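Local coordinates for uncharacterized protein (Leptospirillum rubarum, PDB 3OMD) that is of unknown function but belongs to the DUF5069 family and has an all-helical fold, at residues Arg14-Arg19 and Lys135-Glu140. Numbering follows the deposited sequence.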
loop_
_atom_site.group_PDB
_atom_site.type_symbol
_atom_site.label_atom_id
_atom_site.label_comp_id
_atom_site.label_asym_id
_atom_site.label_seq_id
_atom_site.Cartn_x
_atom_site.Cartn_y
_atom_site.Cartn_z
ATOM N N ARG A 14 -0.624 5.403 -4.845
ATOM C CA ARG A 14 0.308 6.283 -4.121
ATOM C C ARG A 14 1.392 5.518 -3.368
ATOM O O ARG A 14 1.274 4.288 -3.132
ATOM C CB ARG A 14 -0.486 7.237 -3.198
ATOM C CG ARG A 14 -1.143 8.366 -4.056
ATOM C CD ARG A 14 -2.124 9.225 -3.275
ATOM N NE ARG A 14 -3.262 8.430 -2.830
ATOM C CZ ARG A 14 -4.186 8.898 -1.987
ATOM N NH1 ARG A 14 -4.082 10.129 -1.498
ATOM N NH2 ARG A 14 -5.184 8.119 -1.606
ATOM N N SER A 15 2.441 6.263 -3.004
ATOM C CA SER A 15 3.607 5.655 -2.387
ATOM C C SER A 15 3.266 4.922 -1.100
ATOM O O SER A 15 2.479 5.414 -0.284
ATOM C CB SER A 15 4.629 6.749 -2.061
ATOM O OG SER A 15 5.727 6.177 -1.350
ATOM N N PRO A 16 3.926 3.784 -0.853
ATOM C CA PRO A 16 3.822 3.096 0.453
ATOM C C PRO A 16 4.048 4.047 1.626
ATOM O O PRO A 16 3.477 3.831 2.696
ATOM C CB PRO A 16 4.992 2.084 0.397
ATOM C CG PRO A 16 5.018 1.684 -1.079
ATOM C CD PRO A 16 4.793 3.047 -1.804
ATOM N N VAL A 17 4.922 5.045 1.471
ATOM C CA VAL A 17 5.324 5.883 2.610
ATOM C C VAL A 17 4.767 7.326 2.523
ATOM O O VAL A 17 5.210 8.206 3.268
ATOM C CB VAL A 17 6.858 5.847 2.826
ATOM C CG1 VAL A 17 7.305 4.376 3.147
ATOM C CG2 VAL A 17 7.611 6.493 1.659
ATOM N N ASP A 18 3.767 7.519 1.651
ATOM C CA ASP A 18 3.007 8.780 1.574
ATOM C C ASP A 18 1.900 8.618 2.641
ATOM O O ASP A 18 0.854 8.004 2.389
ATOM C CB ASP A 18 2.434 8.930 0.169
ATOM C CG ASP A 18 1.658 10.236 -0.018
ATOM O OD1 ASP A 18 1.501 11.017 0.963
ATOM O OD2 ASP A 18 1.202 10.432 -1.157
ATOM N N ARG A 19 2.148 9.159 3.844
ATOM C CA ARG A 19 1.331 8.758 5.013
ATOM C C ARG A 19 -0.006 9.506 5.101
ATOM O O ARG A 19 -0.135 10.664 4.641
ATOM C CB ARG A 19 2.123 8.962 6.303
ATOM C CG ARG A 19 3.356 8.045 6.377
ATOM C CD ARG A 19 4.185 8.313 7.638
ATOM N NE ARG A 19 5.288 7.352 7.718
ATOM C CZ ARG A 19 6.243 7.428 8.629
ATOM N NH1 ARG A 19 6.236 8.422 9.533
ATOM N NH2 ARG A 19 7.204 6.512 8.667
ATOM N N LYS A 135 10.761 0.394 -0.890
ATOM C CA LYS A 135 11.612 1.291 -1.695
ATOM C C LYS A 135 11.659 0.814 -3.129
ATOM O O LYS A 135 11.690 1.629 -4.070
ATOM C CB LYS A 135 13.019 1.415 -1.114
ATOM C CG LYS A 135 13.111 2.410 0.035
ATOM C CD LYS A 135 14.555 2.867 0.260
ATOM C CE LYS A 135 14.684 3.932 1.346
ATOM N NZ LYS A 135 13.896 5.186 1.098
ATOM N N LEU A 136 11.644 -0.500 -3.328
ATOM C CA LEU A 136 11.604 -1.029 -4.696
ATOM C C LEU A 136 10.310 -0.576 -5.416
ATOM O O LEU A 136 10.338 -0.215 -6.597
ATOM C CB LEU A 136 11.732 -2.563 -4.682
ATOM C CG LEU A 136 11.868 -3.191 -6.074
ATOM C CD1 LEU A 136 13.154 -2.692 -6.747
ATOM C CD2 LEU A 136 11.897 -4.722 -5.907
ATOM N N LEU A 137 9.175 -0.613 -4.705
ATOM C CA LEU A 137 7.920 -0.128 -5.297
ATOM C C LEU A 137 8.053 1.339 -5.727
ATOM O O LEU A 137 7.600 1.697 -6.820
ATOM C CB LEU A 137 6.771 -0.288 -4.303
ATOM C CG LEU A 137 6.306 -1.733 -4.076
ATOM C CD1 LEU A 137 5.349 -1.799 -2.900
ATOM C CD2 LEU A 137 5.614 -2.273 -5.326
ATOM N N ASP A 138 8.597 2.207 -4.869
ATOM C CA ASP A 138 8.758 3.613 -5.270
ATOM C C ASP A 138 9.669 3.724 -6.486
ATOM O O ASP A 138 9.456 4.589 -7.342
ATOM C CB ASP A 138 9.322 4.451 -4.117
ATOM C CG ASP A 138 8.261 5.006 -3.209
ATOM O OD1 ASP A 138 7.063 4.996 -3.562
ATOM O OD2 ASP A 138 8.669 5.489 -2.137
ATOM N N LEU A 139 10.718 2.893 -6.541
ATOM C CA LEU A 139 11.640 2.951 -7.689
ATOM C C LEU A 139 10.887 2.586 -8.966
ATOM O O LEU A 139 11.012 3.310 -9.985
ATOM C CB LEU A 139 12.811 1.978 -7.452
ATOM C CG LEU A 139 13.833 1.856 -8.584
ATOM C CD1 LEU A 139 14.624 3.141 -8.633
ATOM C CD2 LEU A 139 14.758 0.666 -8.306
ATOM N N GLU A 140 10.117 1.488 -8.923
ATOM C CA GLU A 140 9.383 1.044 -10.114
ATOM C C GLU A 140 8.350 2.105 -10.529
ATOM O O GLU A 140 8.042 2.257 -11.738
ATOM C CB GLU A 140 8.713 -0.312 -9.882
ATOM C CG GLU A 140 7.882 -0.781 -11.096
ATOM C CD GLU A 140 7.900 -2.297 -11.407
ATOM O OE1 GLU A 140 8.603 -3.093 -10.746
ATOM O OE2 GLU A 140 7.189 -2.693 -12.379
#
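Ser-15 OG donates a single hydrogen bond to Asp-138 OD1, 2.8 Å away, received on the syn lone pair, the side on which the second carboxylate oxygen lies. OD2 is therefore also near, 3.1 Å from Ser-15 OG. Beside this bond the Pro-16 ring lies against the helix: its CD is 3.5 Å from Asp-138 OD1, while its CG meets Leu-137 CD1 at 3.9 Å, an apolar touch between the proline ring and one terminal methyl of the branched leucine. Val-17 adds a looser contact, its CG2 standing 4.1 Å from Asp-138 OD2. The serine hydroxyl also works within its own loop. A first torsion of 175° sets OG opposite the residue's own nitrogen, where it accepts the N-H of Val-17 at 3.1 Å, forming an ST turn nested in the type I beta turn from Ser-15 to Asp-18. Proline suits the second position of that turn, since its ring limits phi to the region around -60° needed there (here -49°). Through the serine-aspartate bond and the proline contact, the loop before helix 26-38 is joined to helix 133-140, the last helix of this all-helical chain. Were Asp-138 an alanine, the serine hydroxyl would probably lose this acceptor and Arg-143, which also bridges to OD1, a carboxylate partner. Farther out, Tyr-102 of helix 92-104 packs on Pro-16, and Arg-28 of helix 26-38 touches both Pro-16 and Leu-137.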